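Local coordinates for protein acyl-coenzyme A oxidase acox-1.1 (Caenorhabditis elegans, PDB 5K3H) that catalyses the FAD-dependent desaturation of acyl-CoAs to (2E)-enoyl-CoAs, passing electrons to oxygen, in the first step of peroxisomal beta-oxidation, at residues B[148-153]-B[200-205]; B[185-190]-B[251-256]. All blocks are in the same frame, centred on the assembly; numbering follows the deposited sequence.

Contact 1. Residues B[148-153]-B[200-205]; sequences TYAQTE and AVVVAH
Tyr149 runs beside Val201, and Ala150 beside Val202, in two parallel strands whose axes approach to 4.6 Å at an angle of 15°. They belong to the mixed beta-sheet domain of the acyl-CoA oxidase fold, and 148-153 carries on directly from the strand into a loop, with Tyr149 to Thr152 all binding FAD. Three backbone hydrogen bonds join the segments: Val201 N to Thr148 O, Ala150 N to Val201 O at 2.8 Å, and Val203 N to Ala150 O at 3.0 Å. The last still pairs the strands just before Gln151 leaves the sheet. The Tyr149 ring meets two side chains of the other strand. With CG anti to the backbone N (chi1 -172°), it slants across that strand: CE1 reaches Val201 CG1 at 3.8 Å, while CZ lies 3.7 Å from Val203 CG2. One ring thereby spans two valines on the same strand, and Met119 and Ala123 of helix 114-127 pack on it as well. With an alanine in place of Tyr149, Val201 CG1 and Val203 CG2 would probably lose the aromatic surface bridging them, leaving a gap beneath helix 114-127. On the other face, Thr148, Ala150, Ala200 and Val202 meet. There Ala150 CB touches Val202 CG2 at 4.0 Å, and Thr148 CG2 rests against Ala200 CB, while Thr148 OG1 turns to Gly191 O, binding it to another FAD-site residue. Gln151, extended beyond CG, lies side by side with Val203 and points the same way. Its amide NE2 comes to the edge of the Tyr149 ring, in the ring plane, and sits 3.9 Å from Val203 CG2.

Contact 2. Residues B[185-190]-B[251-256]; sequences ALKWWP and GFLGFN
Lys187 and Leu253 form the tight part of this contact, an antiparallel hydrogen-bonded pair in which Lys187 N gives to Leu253 O at 2.9 Å and Leu253 N to Lys187 O at 3.0 Å. Both bonds are bent, the second donor standing 32° out of the carbonyl plane. On one face their beta carbons press together, Lys187 CB to Leu253 CB at 3.8 Å. The lysine chain then bends at chi2 (-45°) and leads away to Gln151 O, Val203 O and the carboxylate of Glu153. Next to this pair, Leu186 CD2 lies over Gly254 N, where a beta carbon on Gly254 would clash with the methyl. Strand 187-188, short and weakly bonded, is an outer strand within this chain of a three-stranded antiparallel sheet in the beta domain, with 251-255 in the middle and 234-238 beyond. On the opposite face Trp188 and Phe252 meet: CE3 of the indole touches Phe252 CB at 3.4 Å, a close approach for two carbons. Their rings, by contrast, are nearly parallel but slid so far apart, centroids 5.7 Å, that they barely overlap; His412 of the second subunit meets the rings of Trp188 and Trp189, and Phe641 of that subunit meets Phe252 edge-to-face. The contact slackens toward the partly exposed Trp189, whose CB points away from the other strand and whose indole makes no close contact with 251-256. There the backbone does the holding: Trp189 N reaches Gly251 O at 3.2 Å, and Gly251 N gives to Pro190 O at 3.1 Å.

Overall arrangement
From the N terminus, the chain first lays down 148-153 after the helical N-terminal region, then 185-190, then 200-205 and finally 251-256. Contact 1 closes a loop of 46 residues without a helix, and contact 2 one of 60, also without a helix. Because their segments alternate along the chain, the two loops cross. The contacts lie 8 Å apart, centre to centre, and join two sheets of the beta domain: the mixed sheet holding 147-150 and 199-208, and the antiparallel sheet holding 187-188 and 251-255. The link is direct, through Thr152 OG1 to Trp188 O at 2.6 Å, and the lysine of contact 2 reaches both segments of contact 1.

Contact 1. Residues B[148-153]-B[200-205]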
loop_
_atom_site.group_PDB
_atom_site.type_symbol
_atom_site.label_atom_id
_atom_site.label_comp_id
_atom_site.label_asym_id
_atom_site.label_seq_id
_atom_site.Cartn_x
_atom_site.Cartn_y
_atom_site.Cartn_z
ATOM N N THR B 148 24.982 10.477 11.974
ATOM C CA THR B 148 24.185 10.080 10.829
ATOM C C THR B 148 24.921 10.564 9.584
ATOM O O THR B 148 26.022 11.117 9.663
ATOM C CB THR B 148 22.752 10.635 10.956
ATOM O OG1 THR B 148 21.949 10.214 9.844
ATOM C CG2 THR B 148 22.770 12.161 11.031
ATOM N N TYR B 149 24.307 10.348 8.426
ATOM C CA TYR B 149 24.880 10.727 7.143
ATOM C C TYR B 149 23.891 11.679 6.481
ATOM O O TYR B 149 22.716 11.343 6.314
ATOM C CB TYR B 149 25.128 9.477 6.299
ATOM C CG TYR B 149 25.887 9.709 5.022
ATOM C CD1 TYR B 149 27.266 9.700 5.023
ATOM C CD2 TYR B 149 25.239 9.911 3.819
ATOM C CE1 TYR B 149 27.988 9.901 3.867
ATOM C CE2 TYR B 149 25.966 10.119 2.643
ATOM C CZ TYR B 149 27.339 10.110 2.688
ATOM O OH TYR B 149 28.086 10.313 1.554
ATOM N N ALA B 150 24.340 12.881 6.148
ATOM C CA ALA B 150 23.430 13.958 5.749
ATOM C C ALA B 150 23.744 14.345 4.317
ATOM O O ALA B 150 24.687 15.100 4.064
ATOM C CB ALA B 150 23.546 15.156 6.695
ATOM N N GLN B 151 22.967 13.809 3.378
ATOM C CA GLN B 151 23.183 14.093 1.963
ATOM C C GLN B 151 21.990 14.786 1.321
ATOM O O GLN B 151 22.136 15.880 0.758
ATOM C CB GLN B 151 23.530 12.791 1.225
ATOM C CG GLN B 151 23.732 12.961 -0.253
ATOM C CD GLN B 151 24.099 11.651 -0.907
ATOM O OE1 GLN B 151 23.426 11.185 -1.835
ATOM N NE2 GLN B 151 25.188 11.041 -0.422
ATOM N N THR B 152 20.812 14.185 1.394
ATOM C CA THR B 152 19.700 14.678 0.610
ATOM C C THR B 152 19.221 16.027 1.132
ATOM O O THR B 152 19.252 16.318 2.332
ATOM C CB THR B 152 18.560 13.671 0.625
ATOM O OG1 THR B 152 18.047 13.583 1.948
ATOM C CG2 THR B 152 19.046 12.295 0.163
ATOM N N GLU B 153 18.740 16.840 0.205
ATOM C CA GLU B 153 18.310 18.183 0.504
ATOM C C GLU B 153 16.834 18.323 0.172
ATOM O O GLU B 153 16.272 17.527 -0.585
ATOM C CB GLU B 153 19.147 19.189 -0.274
ATOM C CG GLU B 153 20.546 19.272 0.244
ATOM C CD GLU B 153 21.452 20.051 -0.662
ATOM O OE1 GLU B 153 20.940 20.624 -1.656
ATOM O OE2 GLU B 153 22.674 20.090 -0.385
ATOM N N ALA B 200 27.426 14.607 12.273
ATOM C CA ALA B 200 27.007 14.037 10.994
ATOM C C ALA B 200 28.148 14.095 9.994
ATOM O O ALA B 200 28.958 15.020 10.008
ATOM C CB ALA B 200 25.789 14.768 10.418
ATOM N N VAL B 201 28.208 13.110 9.110
ATOM C CA VAL B 201 29.006 13.256 7.900
ATOM C C VAL B 201 28.106 13.945 6.875
ATOM O O VAL B 201 27.049 13.422 6.510
ATOM C CB VAL B 201 29.519 11.899 7.387
ATOM C CG1 VAL B 201 30.259 12.076 6.061
ATOM C CG2 VAL B 201 30.410 11.197 8.432
ATOM N N VAL B 202 28.522 15.111 6.399
ATOM C CA VAL B 202 27.676 15.984 5.592
ATOM C C VAL B 202 28.263 16.071 4.192
ATOM O O VAL B 202 29.483 16.222 4.028
ATOM C CB VAL B 202 27.555 17.374 6.234
ATOM C CG1 VAL B 202 26.790 18.339 5.329
ATOM C CG2 VAL B 202 26.878 17.246 7.585
ATOM N N VAL B 203 27.402 15.945 3.179
ATOM C CA VAL B 203 27.812 16.059 1.785
ATOM C C VAL B 203 27.524 17.474 1.307
ATOM O O VAL B 203 26.427 18.002 1.522
ATOM C CB VAL B 203 27.115 15.007 0.909
ATOM C CG1 VAL B 203 27.609 15.114 -0.508
ATOM C CG2 VAL B 203 27.398 13.619 1.444
ATOM N N ALA B 204 28.514 18.090 0.665
ATOM C CA ALA B 204 28.441 19.479 0.241
ATOM C C ALA B 204 29.391 19.682 -0.932
ATOM O O ALA B 204 30.406 18.992 -1.050
ATOM C CB ALA B 204 28.797 20.433 1.391
ATOM N N HIS B 205 29.065 20.654 -1.778
ATOM C CA HIS B 205 29.931 21.017 -2.889
ATOM C C HIS B 205 31.126 21.829 -2.411
ATOM O O HIS B 205 30.953 22.872 -1.769
ATOM C CB HIS B 205 29.142 21.815 -3.920
ATOM C CG HIS B 205 28.293 20.968 -4.813
ATOM N ND1 HIS B 205 27.740 21.445 -5.983
ATOM C CD2 HIS B 205 27.932 19.668 -4.725
ATOM C CE1 HIS B 205 27.061 20.476 -6.567
ATOM N NE2 HIS B 205 27.168 19.388 -5.827
#

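Contact 2. Residues B[185-190]-B[251-256]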
loop_
_atom_site.group_PDB
_atom_site.type_symbol
_atom_site.label_atom_id
_atom_site.label_comp_id
_atom_site.label_asym_id
_atom_site.label_seq_id
_atom_site.Cartn_x
_atom_site.Cartn_y
_atom_site.Cartn_z
ATOM N N ALA B 185 18.035 24.123 0.019
ATOM C CA ALA B 185 19.363 23.593 0.296
ATOM C C ALA B 185 19.463 22.941 1.662
ATOM O O ALA B 185 20.493 22.332 1.963
ATOM C CB ALA B 185 20.423 24.690 0.188
ATOM N N LEU B 186 18.454 23.092 2.510
ATOM C CA LEU B 186 18.441 22.376 3.771
ATOM C C LEU B 186 18.724 20.911 3.520
ATOM O O LEU B 186 18.201 20.335 2.565
ATOM C CB LEU B 186 17.080 22.509 4.451
ATOM C CG LEU B 186 16.673 23.828 5.104
ATOM C CD1 LEU B 186 15.172 23.863 5.326
ATOM C CD2 LEU B 186 17.456 24.095 6.420
ATOM N N LYS B 187 19.591 20.316 4.332
ATOM C CA LYS B 187 19.562 18.868 4.428
ATOM C C LYS B 187 18.186 18.479 4.953
ATOM O O LYS B 187 17.634 19.159 5.820
ATOM C CB LYS B 187 20.678 18.347 5.341
ATOM C CG LYS B 187 22.091 18.654 4.842
ATOM C CD LYS B 187 22.170 18.356 3.367
ATOM C CE LYS B 187 23.592 18.330 2.823
ATOM N NZ LYS B 187 23.578 18.012 1.366
ATOM N N TRP B 188 17.597 17.425 4.372
ATOM C CA TRP B 188 16.201 17.058 4.642
ATOM C C TRP B 188 16.064 15.578 4.350
ATOM O O TRP B 188 16.472 15.148 3.269
ATOM C CB TRP B 188 15.224 17.875 3.790
ATOM C CG TRP B 188 13.779 17.855 4.281
ATOM C CD1 TRP B 188 12.860 16.847 4.123
ATOM C CD2 TRP B 188 13.102 18.896 5.001
ATOM N NE1 TRP B 188 11.662 17.194 4.715
ATOM C CE2 TRP B 188 11.787 18.449 5.256
ATOM C CE3 TRP B 188 13.480 20.167 5.452
ATOM C CZ2 TRP B 188 10.858 19.221 5.940
ATOM C CZ3 TRP B 188 12.547 20.929 6.145
ATOM C CH2 TRP B 188 11.254 20.448 6.383
ATOM N N TRP B 189 15.590 14.789 5.358
ATOM C CA TRP B 189 15.375 13.329 5.400
ATOM C C TRP B 189 16.452 12.459 6.067
ATOM O O TRP B 189 16.136 11.296 6.361
ATOM C CB TRP B 189 15.107 12.747 3.990
ATOM C CG TRP B 189 13.676 12.923 3.600
ATOM C CD1 TRP B 189 13.173 13.797 2.680
ATOM C CD2 TRP B 189 12.549 12.243 4.173
ATOM N NE1 TRP B 189 11.808 13.693 2.640
ATOM C CE2 TRP B 189 11.400 12.747 3.547
ATOM C CE3 TRP B 189 12.408 11.248 5.153
ATOM C CZ2 TRP B 189 10.125 12.308 3.873
ATOM C CZ3 TRP B 189 11.137 10.799 5.470
ATOM C CH2 TRP B 189 10.010 11.332 4.833
ATOM N N PRO B 190 17.694 12.910 6.324
ATOM C CA PRO B 190 18.651 12.027 7.023
ATOM C C PRO B 190 18.101 11.506 8.338
ATOM O O PRO B 190 17.614 12.267 9.177
ATOM C CB PRO B 190 19.866 12.927 7.248
ATOM C CG PRO B 190 19.829 13.878 6.112
ATOM C CD PRO B 190 18.374 14.146 5.882
ATOM N N GLY B 251 15.522 14.417 10.031
ATOM C CA GLY B 251 15.765 15.807 10.346
ATOM C C GLY B 251 16.072 16.702 9.161
ATOM O O GLY B 251 16.450 16.253 8.085
ATOM N N PHE B 252 15.948 18.004 9.417
ATOM C CA PHE B 252 16.485 19.058 8.566
ATOM C C PHE B 252 17.708 19.695 9.218
ATOM O O PHE B 252 17.892 19.633 10.437
ATOM C CB PHE B 252 15.442 20.149 8.264
ATOM C CG PHE B 252 14.893 20.854 9.484
ATOM C CD1 PHE B 252 15.572 21.915 10.067
ATOM C CD2 PHE B 252 13.660 20.486 10.021
ATOM C CE1 PHE B 252 15.043 22.577 11.183
ATOM C CE2 PHE B 252 13.134 21.145 11.138
ATOM C CZ PHE B 252 13.825 22.187 11.711
ATOM N N LEU B 253 18.550 20.313 8.381
ATOM C CA LEU B 253 19.809 20.893 8.823
ATOM C C LEU B 253 20.224 22.019 7.897
ATOM O O LEU B 253 20.373 21.802 6.687
ATOM C CB LEU B 253 20.919 19.839 8.861
ATOM C CG LEU B 253 22.371 20.265 9.104
ATOM C CD1 LEU B 253 22.555 20.919 10.470
ATOM C CD2 LEU B 253 23.299 19.067 8.940
ATOM N N GLY B 254 20.463 23.193 8.480
ATOM C CA GLY B 254 20.976 24.325 7.736
ATOM C C GLY B 254 22.173 24.934 8.437
ATOM O O GLY B 254 22.292 24.891 9.660
ATOM N N PHE B 255 23.082 25.479 7.637
ATOM C CA PHE B 255 24.303 26.115 8.118
ATOM C C PHE B 255 24.275 27.590 7.749
ATOM O O PHE B 255 23.953 27.942 6.600
ATOM C CB PHE B 255 25.542 25.492 7.496
ATOM C CG PHE B 255 25.606 24.011 7.631
ATOM C CD1 PHE B 255 26.046 23.426 8.818
ATOM C CD2 PHE B 255 25.232 23.194 6.566
ATOM C CE1 PHE B 255 26.112 22.052 8.954
ATOM C CE2 PHE B 255 25.289 21.810 6.683
ATOM C CZ PHE B 255 25.731 21.234 7.876
ATOM N N ASN B 256 24.636 28.445 8.707
ATOM C CA ASN B 256 24.841 29.882 8.467
ATOM C C ASN B 256 26.336 30.158 8.595
ATOM O O ASN B 256 26.829 30.473 9.677
ATOM C CB ASN B 256 24.025 30.727 9.450
ATOM C CG ASN B 256 24.090 32.219 9.144
ATOM O OD1 ASN B 256 24.524 32.631 8.057
ATOM N ND2 ASN B 256 23.594 33.043 10.090
#